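Side-chain contacts in cysteine desulfurase (Thermococcus onnurineus, PDB 5B89), which probably catalyses the pyridoxal-phosphate-dependent removal of sulfur from L-cysteine, leaving L-alanine and passing the sulfur to a carrier: residues K50-A55 against M239-I244; R86-D91 against A299-I304; I100-N105 against G292-L297; L110-L115 against G245-R250. All coordinates share one frame; numbering follows the deposited sequence.

Interaction 1: residues K50-A55 against M239-I244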
loop_
_atom_site.group_PDB
_atom_site.type_symbol
_atom_site.label_atom_id
_atom_site.label_comp_id
_atom_site.label_asym_id
_atom_site.label_seq_id
_atom_site.Cartn_x
_atom_site.Cartn_y
_atom_site.Cartn_z
ATOM N N LYS B 50 14.402 -12.995 10.333
ATOM C CA LYS B 50 14.523 -12.026 11.432
ATOM C C LYS B 50 15.188 -10.782 11.102
ATOM O O LYS B 50 14.786 -9.711 11.525
ATOM C CB LYS B 50 15.203 -12.695 12.634
ATOM C CG LYS B 50 14.283 -13.616 13.303
ATOM C CD LYS B 50 15.023 -14.442 14.391
ATOM C CE LYS B 50 15.696 -13.574 15.422
ATOM N NZ LYS B 50 14.706 -13.068 16.390
ATOM N N PRO B 51 16.238 -10.785 10.289
ATOM C CA PRO B 51 16.869 -9.514 9.963
ATOM C C PRO B 51 15.980 -8.505 9.217
ATOM O O PRO B 51 16.177 -7.362 9.315
ATOM C CB PRO B 51 18.050 -9.921 9.086
ATOM C CG PRO B 51 18.399 -11.266 9.562
ATOM C CD PRO B 51 17.100 -11.918 9.929
ATOM N N VAL B 52 14.994 -8.976 8.491
ATOM C CA VAL B 52 14.095 -8.101 7.788
ATOM C C VAL B 52 13.140 -7.436 8.821
ATOM O O VAL B 52 12.883 -6.302 8.779
ATOM C CB VAL B 52 13.330 -8.873 6.723
ATOM C CG1 VAL B 52 12.185 -8.040 6.190
ATOM C CG2 VAL B 52 14.293 -9.324 5.605
ATOM N N VAL B 53 12.682 -8.235 9.758
ATOM C CA VAL B 53 11.843 -7.740 10.829
ATOM C C VAL B 53 12.624 -6.710 11.664
ATOM O O VAL B 53 12.106 -5.698 11.938
ATOM C CB VAL B 53 11.301 -8.885 11.695
ATOM C CG1 VAL B 53 10.486 -8.340 12.864
ATOM C CG2 VAL B 53 10.444 -9.774 10.857
ATOM N N GLU B 54 13.881 -7.007 11.986
ATOM C CA GLU B 54 14.727 -6.114 12.703
ATOM C C GLU B 54 14.926 -4.803 12.047
ATOM O O GLU B 54 14.880 -3.681 12.640
ATOM C CB GLU B 54 16.001 -6.789 13.093
ATOM C CG GLU B 54 15.832 -7.970 14.039
ATOM C CD GLU B 54 16.970 -9.004 14.187
ATOM O OE1 GLU B 54 17.982 -8.900 13.463
ATOM O OE2 GLU B 54 16.736 -9.948 14.999
ATOM N N ALA B 55 15.084 -4.802 10.683
ATOM C CA ALA B 55 15.262 -3.576 10.025
ATOM C C ALA B 55 14.072 -2.603 10.095
ATOM O O ALA B 55 14.136 -1.393 10.170
ATOM C CB ALA B 55 15.637 -3.803 8.526
ATOM N N MET B 239 11.507 -11.856 0.155
ATOM C CA MET B 239 11.557 -12.120 1.617
ATOM C C MET B 239 11.283 -10.761 2.346
ATOM O O MET B 239 11.797 -10.578 3.470
ATOM C CB MET B 239 12.893 -12.763 2.103
ATOM C CG MET B 239 12.869 -14.192 1.599
ATOM S SD MET B 239 14.302 -15.054 2.375
ATOM C CE MET B 239 14.797 -16.247 1.199
ATOM N N GLY B 240 10.517 -9.875 1.782
ATOM C CA GLY B 240 10.105 -8.625 2.372
ATOM C C GLY B 240 8.766 -8.751 3.023
ATOM O O GLY B 240 8.095 -9.734 3.076
ATOM N N PRO B 241 8.365 -7.582 3.566
ATOM C CA PRO B 241 7.059 -7.469 4.241
ATOM C C PRO B 241 5.884 -7.399 3.322
ATOM O O PRO B 241 6.089 -7.245 2.067
ATOM C CB PRO B 241 7.134 -6.181 5.071
ATOM C CG PRO B 241 8.011 -5.335 4.193
ATOM C CD PRO B 241 9.081 -6.297 3.565
ATOM N N THR B 242 4.653 -7.491 3.816
ATOM C CA THR B 242 3.466 -7.238 3.012
ATOM C C THR B 242 3.328 -5.738 2.825
ATOM O O THR B 242 3.976 -4.905 3.454
ATOM C CB THR B 242 2.235 -7.851 3.683
ATOM O OG1 THR B 242 2.053 -7.231 4.990
ATOM C CG2 THR B 242 2.376 -9.316 3.853
ATOM N N GLY B 243 2.485 -5.352 1.889
ATOM C CA GLY B 243 2.182 -3.977 1.661
ATOM C C GLY B 243 3.163 -3.139 0.880
ATOM O O GLY B 243 3.074 -1.924 0.814
ATOM N N ILE B 244 4.123 -3.857 0.214
ATOM C CA ILE B 244 5.079 -3.121 -0.628
ATOM C C ILE B 244 5.275 -3.836 -1.936
ATOM O O ILE B 244 5.626 -5.011 -2.003
ATOM C CB ILE B 244 6.433 -2.903 0.122
ATOM C CG1 ILE B 244 7.321 -1.922 -0.599
ATOM C CG2 ILE B 244 7.133 -4.173 0.520
ATOM C CD1 ILE B 244 6.888 -0.477 -0.532
#
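The flat peptide group joining Met239 to Gly240 meets Val52 through its carbonyl oxygen, and the puckered ring of Pro241 presents CD to the same side chain. This is a helix-on-loop contact in a fold-type I PLP enzyme: helix 50-62 packs on the segment that follows the cofactor-pocket residues His235 and Lys236 and leads into strand 245-249. Val52 illustrates how one branched side chain can close such a contact. Its CB points toward the loop, and with CG1 anti to the backbone N (chi1 168°) both methyls face the chain opposite. Val52 CG2 lies 3.5 Å from Met239 O and Val52 CG1 3.7 Å from it. That oxygen is therefore buried against methyl groups, and it has no hydrogen-bonding partner in the model. Met239 adopts left-handed helical backbone angles, while the end of its side chain leads away from Val52 toward Tyr303 and Ile304 of helix 291-307. Further along the loop, Tyr60 of the second subunit packs on Pro241, and the Tyr60 OH is hydrogen-bonded to Thr242 N, so the dimer interface lies right beside the contact. Beyond the carbonyl, CG1 of Val52 comes to 4.4 Å from Gly240 CA and equally to 4.4 Å from Pro241 CD.

Interaction 2: residues R86-D91 against A299-I304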
loop_
_atom_site.group_PDB
_atom_site.type_symbol
_atom_site.label_atom_id
_atom_site.label_comp_id
_atom_site.label_asym_id
_atom_site.label_seq_id
_atom_site.Cartn_x
_atom_site.Cartn_y
_atom_site.Cartn_z
ATOM N N ARG B 86 15.072 2.668 -2.206
ATOM C CA ARG B 86 14.762 2.752 -3.594
ATOM C C ARG B 86 16.010 2.421 -4.439
ATOM O O ARG B 86 15.902 1.781 -5.429
ATOM C CB ARG B 86 14.298 4.140 -3.985
ATOM C CG ARG B 86 13.610 4.214 -5.334
ATOM C CD ARG B 86 13.368 5.624 -5.821
ATOM N NE ARG B 86 12.613 6.443 -4.894
ATOM C CZ ARG B 86 11.313 6.390 -4.736
ATOM N NH1 ARG B 86 10.540 5.565 -5.404
ATOM N NH2 ARG B 86 10.781 7.188 -3.840
ATOM N N LYS B 87 17.169 2.924 -4.033
ATOM C CA LYS B 87 18.420 2.557 -4.780
ATOM C C LYS B 87 18.660 1.101 -4.728
ATOM O O LYS B 87 19.156 0.512 -5.734
ATOM C CB LYS B 87 19.602 3.394 -4.212
ATOM C CG LYS B 87 20.862 3.220 -5.079
ATOM C CD LYS B 87 20.753 3.836 -6.444
ATOM C CE LYS B 87 22.107 3.712 -7.111
ATOM N NZ LYS B 87 21.923 4.164 -8.488
ATOM N N ILE B 88 18.505 0.433 -3.600
ATOM C CA ILE B 88 18.735 -0.993 -3.480
ATOM C C ILE B 88 17.784 -1.740 -4.464
ATOM O O ILE B 88 18.182 -2.717 -5.083
ATOM C CB ILE B 88 18.613 -1.473 -1.996
ATOM C CG1 ILE B 88 19.834 -0.975 -1.221
ATOM C CG2 ILE B 88 18.410 -2.937 -1.864
ATOM C CD1 ILE B 88 19.632 -1.032 0.299
ATOM N N VAL B 89 16.500 -1.353 -4.518
ATOM C CA VAL B 89 15.548 -2.019 -5.407
ATOM C C VAL B 89 15.996 -1.775 -6.864
ATOM O O VAL B 89 15.961 -2.696 -7.684
ATOM C CB VAL B 89 14.140 -1.433 -5.169
ATOM C CG1 VAL B 89 13.202 -1.967 -6.247
ATOM C CG2 VAL B 89 13.664 -1.843 -3.805
ATOM N N ALA B 90 16.345 -0.560 -7.182
ATOM C CA ALA B 90 16.820 -0.225 -8.567
ATOM C C ALA B 90 17.990 -1.106 -8.930
ATOM O O ALA B 90 17.962 -1.743 -10.019
ATOM C CB ALA B 90 17.175 1.229 -8.644
ATOM N N ASP B 91 18.986 -1.179 -8.090
ATOM C CA ASP B 91 20.125 -1.996 -8.416
ATOM C C ASP B 91 19.787 -3.476 -8.558
ATOM O O ASP B 91 20.367 -4.119 -9.356
ATOM C CB ASP B 91 21.295 -1.803 -7.460
ATOM C CG ASP B 91 21.907 -0.439 -7.526
ATOM O OD1 ASP B 91 21.791 0.240 -8.490
ATOM O OD2 ASP B 91 22.558 -0.088 -6.565
ATOM N N ALA B 299 15.899 -4.586 3.001
ATOM C CA ALA B 299 16.537 -5.578 3.821
ATOM C C ALA B 299 16.363 -6.931 3.308
ATOM O O ALA B 299 17.326 -7.707 3.353
ATOM C CB ALA B 299 16.001 -5.465 5.299
ATOM N N GLY B 300 15.221 -7.302 2.749
ATOM C CA GLY B 300 15.016 -8.624 2.115
ATOM C C GLY B 300 15.894 -8.743 0.908
ATOM O O GLY B 300 16.531 -9.827 0.806
ATOM N N ILE B 301 15.998 -7.726 0.108
ATOM C CA ILE B 301 16.890 -7.812 -1.059
ATOM C C ILE B 301 18.325 -7.959 -0.604
ATOM O O ILE B 301 19.072 -8.825 -1.194
ATOM C CB ILE B 301 16.671 -6.625 -1.903
ATOM C CG1 ILE B 301 15.350 -6.733 -2.672
ATOM C CG2 ILE B 301 17.821 -6.460 -2.914
ATOM C CD1 ILE B 301 14.895 -5.452 -3.270
ATOM N N ARG B 302 18.783 -7.233 0.402
ATOM C CA ARG B 302 20.130 -7.471 0.874
ATOM C C ARG B 302 20.357 -8.888 1.421
ATOM O O ARG B 302 21.421 -9.454 1.269
ATOM C CB ARG B 302 20.500 -6.442 1.927
ATOM C CG ARG B 302 20.759 -5.093 1.340
ATOM C CD ARG B 302 22.066 -5.093 0.541
ATOM N NE ARG B 302 22.592 -3.755 0.402
ATOM C CZ ARG B 302 22.909 -3.213 -0.737
ATOM N NH1 ARG B 302 22.708 -3.913 -1.847
ATOM N NH2 ARG B 302 23.397 -1.983 -0.773
ATOM N N TYR B 303 19.349 -9.452 2.049
ATOM C CA TYR B 303 19.437 -10.791 2.557
ATOM C C TYR B 303 19.548 -11.790 1.374
ATOM O O TYR B 303 20.304 -12.700 1.419
ATOM C CB TYR B 303 18.211 -11.062 3.457
ATOM C CG TYR B 303 18.241 -12.303 4.253
ATOM C CD1 TYR B 303 18.843 -12.335 5.480
ATOM C CD2 TYR B 303 17.622 -13.421 3.810
ATOM C CE1 TYR B 303 18.864 -13.494 6.208
ATOM C CE2 TYR B 303 17.646 -14.568 4.513
ATOM C CZ TYR B 303 18.287 -14.611 5.716
ATOM O OH TYR B 303 18.293 -15.791 6.363
ATOM N N ILE B 304 18.759 -11.556 0.361
ATOM C CA ILE B 304 18.758 -12.403 -0.821
ATOM C C ILE B 304 20.133 -12.299 -1.516
ATOM O O ILE B 304 20.630 -13.252 -2.001
ATOM C CB ILE B 304 17.638 -11.953 -1.820
ATOM C CG1 ILE B 304 16.231 -12.360 -1.385
ATOM C CG2 ILE B 304 17.853 -12.486 -3.231
ATOM C CD1 ILE B 304 15.952 -13.822 -1.219
#
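Arg302 forms a salt bridge through NH1 with Glu305 OE2, one turn on in its own helix, and lays a face of its guanidinium over Ile88. The setting is a helix-helix packing within the fold-type I architecture of this member of the class-V aminotransferase family, where helices 73-93 and 291-307 run in broadly the same direction. Their segment axes approach to 9.8 Å and cross at 43°. The interface shows how a largely apolar seam can be closed at its solvent side by the flat end of a charged residue. Ile88 carries the seam, pointing toward the other helix and using both of its branches. Ile88 CG1 stands 3.7 Å above the guanidinium plane, displaced toward its rim, and lies 3.7 Å from Arg302 NH2. A bend at the second torsion of Arg302 (chi2 -70°) folds the chain round to this position, and the two side chains cross at about a right angle. The other branch of Ile88 turns inward: CG2 sits 3.7 Å from Ile301 CG2 as the two isoleucines slide past each other in opposite directions. Val89, whose CB points away from helix 291-307 and whose side chain also touches Ile100 and Phe102 of strand 100-103, still offers a methyl, with CG2 lying 3.9 Å from Ile301 CD1.

Interaction 3: residues I100-N105 against G292-L297. With PLP (pyridoxal-5'-phosphate), chain G.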
loop_
_atom_site.group_PDB
_atom_site.type_symbol
_atom_site.label_atom_id
_atom_site.label_comp_id
_atom_site.label_asym_id
_atom_site.label_seq_id
_atom_site.Cartn_x
_atom_site.Cartn_y
_atom_site.Cartn_z
ATOM N N ILE B 100 12.041 3.636 -10.369
ATOM C CA ILE B 100 11.379 2.773 -9.349
ATOM C C ILE B 100 10.271 3.490 -8.627
ATOM O O ILE B 100 10.552 4.565 -8.045
ATOM C CB ILE B 100 12.370 2.208 -8.370
ATOM C CG1 ILE B 100 13.502 1.372 -9.039
ATOM C CG2 ILE B 100 11.705 1.465 -7.234
ATOM C CD1 ILE B 100 12.923 0.213 -9.787
ATOM N N VAL B 101 9.046 2.958 -8.703
ATOM C CA VAL B 101 7.884 3.509 -7.968
ATOM C C VAL B 101 7.449 2.437 -6.967
ATOM O O VAL B 101 7.284 1.262 -7.302
ATOM C CB VAL B 101 6.763 3.825 -8.918
ATOM C CG1 VAL B 101 5.425 4.266 -8.280
ATOM C CG2 VAL B 101 7.177 4.922 -9.955
ATOM N N PHE B 102 7.182 2.830 -5.721
ATOM C CA PHE B 102 6.617 1.927 -4.755
ATOM C C PHE B 102 5.110 1.975 -4.784
ATOM O O PHE B 102 4.457 3.014 -4.819
ATOM C CB PHE B 102 7.149 2.233 -3.354
ATOM C CG PHE B 102 8.604 1.923 -3.173
ATOM C CD1 PHE B 102 9.017 0.605 -3.268
ATOM C CD2 PHE B 102 9.563 2.888 -2.870
ATOM C CE1 PHE B 102 10.349 0.265 -3.111
ATOM C CE2 PHE B 102 10.886 2.522 -2.674
ATOM C CZ PHE B 102 11.286 1.235 -2.734
ATOM N N THR B 103 4.549 0.778 -4.715
ATOM C CA THR B 103 3.126 0.502 -4.701
ATOM C C THR B 103 2.809 -0.443 -3.540
ATOM O O THR B 103 3.641 -0.708 -2.757
ATOM C CB THR B 103 2.691 -0.200 -6.009
ATOM O OG1 THR B 103 3.323 -1.460 -6.084
ATOM C CG2 THR B 103 3.119 0.625 -7.194
ATOM N N LYS B 104 1.582 -0.942 -3.477
ATOM C CA LYS B 104 1.256 -1.868 -2.387
ATOM C C LYS B 104 1.527 -3.327 -2.700
ATOM O O LYS B 104 1.709 -4.104 -1.847
ATOM C CB LYS B 104 -0.181 -1.691 -1.846
ATOM C CG LYS B 104 -1.220 -2.510 -2.505
ATOM C CD LYS B 104 -2.521 -2.511 -1.706
ATOM C CE LYS B 104 -3.142 -1.153 -1.889
ATOM N NZ LYS B 104 -3.345 -0.825 -3.348
ATOM N N ASN B 105 1.541 -3.639 -3.975
ATOM C CA ASN B 105 1.737 -5.000 -4.460
ATOM C C ASN B 105 1.804 -5.021 -5.992
ATOM O O ASN B 105 1.628 -4.036 -6.606
ATOM C CB ASN B 105 0.611 -5.949 -3.967
ATOM C CG ASN B 105 -0.789 -5.473 -4.336
ATOM O OD1 ASN B 105 -1.005 -4.859 -5.303
ATOM N ND2 ASN B 105 -1.716 -5.772 -3.472
ATOM N N GLY B 292 8.189 2.026 6.106
ATOM C CA GLY B 292 8.632 0.848 6.767
ATOM C C GLY B 292 8.759 -0.336 5.845
ATOM O O GLY B 292 9.656 -1.131 5.989
ATOM N N GLY B 293 7.763 -0.416 4.961
ATOM C CA GLY B 293 7.793 -1.548 4.039
ATOM C C GLY B 293 8.896 -1.443 2.994
ATOM O O GLY B 293 9.494 -2.455 2.674
ATOM N N ALA B 294 9.184 -0.266 2.496
ATOM C CA ALA B 294 10.337 -0.085 1.561
ATOM C C ALA B 294 11.617 -0.427 2.254
ATOM O O ALA B 294 12.511 -1.118 1.711
ATOM C CB ALA B 294 10.372 1.318 1.068
ATOM N N ILE B 295 11.798 -0.054 3.525
ATOM C CA ILE B 295 12.984 -0.410 4.297
ATOM C C ILE B 295 13.068 -1.885 4.492
ATOM O O ILE B 295 14.142 -2.499 4.385
ATOM C CB ILE B 295 12.974 0.408 5.624
ATOM C CG1 ILE B 295 13.222 1.872 5.322
ATOM C CG2 ILE B 295 14.009 -0.160 6.654
ATOM C CD1 ILE B 295 12.860 2.868 6.477
ATOM N N GLY B 296 11.942 -2.519 4.791
ATOM C CA GLY B 296 11.921 -3.968 4.890
ATOM C C GLY B 296 12.256 -4.725 3.599
ATOM O O GLY B 296 12.982 -5.738 3.645
ATOM N N LEU B 297 11.720 -4.160 2.545
ATOM C CA LEU B 297 12.020 -4.782 1.222
ATOM C C LEU B 297 13.497 -4.650 0.917
ATOM O O LEU B 297 14.069 -5.638 0.443
ATOM C CB LEU B 297 11.149 -4.158 0.144
ATOM C CG LEU B 297 11.455 -4.604 -1.317
ATOM C CD1 LEU B 297 11.396 -6.074 -1.433
ATOM C CD2 LEU B 297 10.539 -3.910 -2.282
HETATM N N1 PLP G . 1.155 -12.271 -10.672
HETATM C C2 PLP G . 1.743 -13.458 -10.359
HETATM C C2A PLP G . 2.425 -14.294 -11.419
HETATM C C3 PLP G . 1.642 -13.877 -9.021
HETATM O O3 PLP G . 2.214 -15.050 -8.654
HETATM C C4 PLP G . 1.027 -13.042 -8.053
HETATM C C4A PLP G . 0.894 -13.599 -6.581
HETATM C C5 PLP G . 0.519 -11.785 -8.473
HETATM C C6 PLP G . 0.565 -11.405 -9.797
HETATM C C5A PLP G . -0.184 -10.907 -7.443
HETATM O O4P PLP G . 0.797 -10.447 -6.465
HETATM P P PLP G . 0.155 -9.616 -5.326
HETATM O O1P PLP G . 1.274 -9.347 -4.439
HETATM O O2P PLP G . -0.889 -10.535 -4.689
HETATM O O3P PLP G . -0.487 -8.448 -5.914
#
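Strand 100-103, an outermost strand of the seven-stranded sheet in this chain, packs against helix 291-307 through one aromatic ring, and the turn that follows it enters the PLP phosphate site. Phe102 points toward the helix and receives Ala294 over one face. The methyl CB of Ala294 lies 4.1 Å from the ring centroid and 17° off the normal, a CH-pi contact displaced toward the rim, with Phe102 CZ its nearest atom at 3.9 Å. Leu297 comes instead to the ring edge, where its CD2 is 4.3 Å from Phe102 CE1. Face and edge are thus met by residues three apart on the same side of the helix. Asn105 does different work as the N-cap of helix 106-117. CG lies between the backbone N and the carbonyl carbon (chi1 56°), and OD1 accepts a hydrogen bond from Glu108 N, while ND2 reaches Ala286 O and Thr288 O of the second subunit. Asn105 CB is 3.4 Å from O3P of PLP, so the phosphate sits near a helix N-terminus that would tend to stabilise its negative charge. Arg86 of helix 73-93 and Val246 of strand 245-249 also pack on Phe102, so its ring lies between its own sheet and two helices.

Interaction 4: residues L110-L115 against G245-R250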
loop_
_atom_site.group_PDB
_atom_site.type_symbol
_atom_site.label_atom_id
_atom_site.label_comp_id
_atom_site.label_asym_id
_atom_site.label_seq_id
_atom_site.Cartn_x
_atom_site.Cartn_y
_atom_site.Cartn_z
ATOM N N LEU B 110 0.363 -3.360 -11.769
ATOM C CA LEU B 110 -0.157 -3.657 -13.119
ATOM C C LEU B 110 -1.406 -2.859 -13.447
ATOM O O LEU B 110 -1.539 -2.368 -14.557
ATOM C CB LEU B 110 -0.463 -5.160 -13.247
ATOM C CG LEU B 110 0.772 -6.058 -13.187
ATOM C CD1 LEU B 110 0.406 -7.528 -12.984
ATOM C CD2 LEU B 110 1.709 -5.926 -14.396
ATOM N N ASN B 111 -2.246 -2.628 -12.464
ATOM C CA ASN B 111 -3.411 -1.744 -12.671
ATOM C C ASN B 111 -2.915 -0.347 -13.011
ATOM O O ASN B 111 -3.500 0.315 -13.858
ATOM C CB ASN B 111 -4.294 -1.664 -11.432
ATOM C CG ASN B 111 -5.319 -2.784 -11.405
ATOM O OD1 ASN B 111 -6.477 -2.642 -11.867
ATOM N ND2 ASN B 111 -4.949 -3.927 -10.826
ATOM N N LEU B 112 -1.873 0.157 -12.320
ATOM C CA LEU B 112 -1.338 1.501 -12.626
ATOM C C LEU B 112 -0.835 1.576 -14.043
ATOM O O LEU B 112 -0.993 2.643 -14.675
ATOM C CB LEU B 112 -0.263 1.915 -11.633
ATOM C CG LEU B 112 -0.722 2.110 -10.198
ATOM C CD1 LEU B 112 0.543 2.456 -9.419
ATOM C CD2 LEU B 112 -1.815 3.140 -10.087
ATOM N N VAL B 113 -0.214 0.541 -14.541
ATOM C CA VAL B 113 0.230 0.549 -15.942
ATOM C C VAL B 113 -0.965 0.732 -16.855
ATOM O O VAL B 113 -0.883 1.595 -17.780
ATOM C CB VAL B 113 1.058 -0.688 -16.329
ATOM C CG1 VAL B 113 1.462 -0.710 -17.837
ATOM C CG2 VAL B 113 2.278 -0.839 -15.455
ATOM N N ALA B 114 -1.974 -0.089 -16.672
ATOM C CA ALA B 114 -3.139 -0.020 -17.585
ATOM C C ALA B 114 -3.803 1.360 -17.409
ATOM O O ALA B 114 -4.200 1.981 -18.495
ATOM C CB ALA B 114 -4.133 -1.131 -17.254
ATOM N N LEU B 115 -3.966 1.912 -16.204
ATOM C CA LEU B 115 -4.648 3.177 -16.045
ATOM C C LEU B 115 -3.765 4.241 -16.623
ATOM O O LEU B 115 -4.346 5.121 -17.319
ATOM C CB LEU B 115 -4.853 3.440 -14.564
ATOM C CG LEU B 115 -5.939 2.534 -13.907
ATOM C CD1 LEU B 115 -5.899 2.674 -12.380
ATOM C CD2 LEU B 115 -7.346 2.872 -14.387
ATOM N N GLY B 245 5.011 -3.143 -2.960
ATOM C CA GLY B 245 5.268 -3.595 -4.326
ATOM C C GLY B 245 6.142 -2.617 -5.038
ATOM O O GLY B 245 6.367 -1.480 -4.625
ATOM N N VAL B 246 6.565 -3.026 -6.242
ATOM C CA VAL B 246 7.408 -2.192 -7.110
ATOM C C VAL B 246 6.799 -2.131 -8.495
ATOM O O VAL B 246 6.291 -3.120 -8.990
ATOM C CB VAL B 246 8.843 -2.759 -7.137
ATOM C CG1 VAL B 246 9.682 -2.030 -8.208
ATOM C CG2 VAL B 246 9.500 -2.697 -5.807
ATOM N N LEU B 247 6.830 -0.927 -9.048
ATOM C CA LEU B 247 6.558 -0.686 -10.449
ATOM C C LEU B 247 7.782 0.002 -11.039
ATOM O O LEU B 247 8.152 1.129 -10.658
ATOM C CB LEU B 247 5.325 0.120 -10.688
ATOM C CG LEU B 247 5.040 0.524 -12.190
ATOM C CD1 LEU B 247 4.902 -0.694 -12.988
ATOM C CD2 LEU B 247 3.858 1.452 -12.245
ATOM N N TYR B 248 8.430 -0.686 -12.006
ATOM C CA TYR B 248 9.452 -0.064 -12.827
ATOM C C TYR B 248 8.854 0.518 -14.036
ATOM O O TYR B 248 8.042 -0.106 -14.717
ATOM C CB TYR B 248 10.453 -1.160 -13.268
ATOM C CG TYR B 248 11.371 -0.835 -14.451
ATOM C CD1 TYR B 248 12.458 -0.002 -14.283
ATOM C CD2 TYR B 248 11.066 -1.289 -15.675
ATOM C CE1 TYR B 248 13.296 0.242 -15.310
ATOM C CE2 TYR B 248 11.880 -1.024 -16.723
ATOM C CZ TYR B 248 12.970 -0.238 -16.523
ATOM O OH TYR B 248 13.898 0.095 -17.579
ATOM N N ILE B 249 9.223 1.784 -14.261
ATOM C CA ILE B 249 8.831 2.579 -15.448
ATOM C C ILE B 249 10.053 3.045 -16.142
ATOM O O ILE B 249 10.837 3.859 -15.637
ATOM C CB ILE B 249 8.008 3.792 -15.058
ATOM C CG1 ILE B 249 6.759 3.423 -14.227
ATOM C CG2 ILE B 249 7.664 4.624 -16.278
ATOM C CD1 ILE B 249 6.040 4.595 -13.628
ATOM N N ARG B 250 10.333 2.475 -17.333
ATOM C CA ARG B 250 11.526 2.958 -18.059
ATOM C C ARG B 250 11.382 4.446 -18.472
ATOM O O ARG B 250 10.327 4.920 -18.809
ATOM C CB ARG B 250 11.618 2.056 -19.319
ATOM C CG ARG B 250 12.895 2.290 -20.130
ATOM C CD ARG B 250 13.340 1.170 -21.029
ATOM N NE ARG B 250 12.469 1.230 -22.084
ATOM C CZ ARG B 250 12.725 1.840 -23.268
ATOM N NH1 ARG B 250 13.823 2.607 -23.443
ATOM N NH2 ARG B 250 11.825 1.717 -24.273
#
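Apolar packing makes up the whole contact, and Leu247 carries the strand side of it by reaching two neighbouring residues of helix 106-117. Its CB points toward the helix, and with CG anti to the backbone N (chi1 175°) the two methyls divide between the partners. Leu247 CD1 is 3.6 Å from Val113 CG2, the closer of the two touches, and the side chains there cross obliquely. Leu247 CD2 lies 4.2 Å from Leu112 CB, so it meets the base of that leucine and not its branched end. Trp141 and Phe229 also pack on Val113, continuing the apolar layer beyond Leu247.

No hydrogen bond links the two segments; the strand backbone and Asn111 find their partners elsewhere. The backbone of Leu247 pairs with Val101 on one neighbouring strand, while Val246 and Tyr248 pair with Phe232 and Leu230 on the other. On the helix, Asn111 ND2 is hydrogen-bonded to Ser107 O and to Ile262 O of the second subunit.

Alternation along the strand sends Leu247 to helix 106-117 and Val246 to the other face of the sheet, where Phe102 and Leu297 lie. Helices packed on both faces of a mostly parallel sheet, with strand 245-249 antiparallel to its neighbours, characterise the large domain of fold-type I PLP enzymes.

Overall arrangement
The first segments of interactions 1 to 4 follow one another from residue 50 to 115, and their partners lie between 239 and 304. Interaction 4 is nested inside interaction 3, and interaction 3 inside interaction 2, whereas interaction 1 crosses them all. Helix 291-307 is shared by interactions 2 and 3, whose centres are 10 Å apart; interaction 1 adjoins both. Strands 100-103 and 245-249 are sheet neighbours, tying interaction 3 to interaction 4, 13 Å away; interactions 1 and 4, 22 Å apart, meet in sequence alone. The set thus joins two distant parts of the chain, with interactions 3 and 4 on opposite faces of the sheet, near the PLP site and the dimer interface.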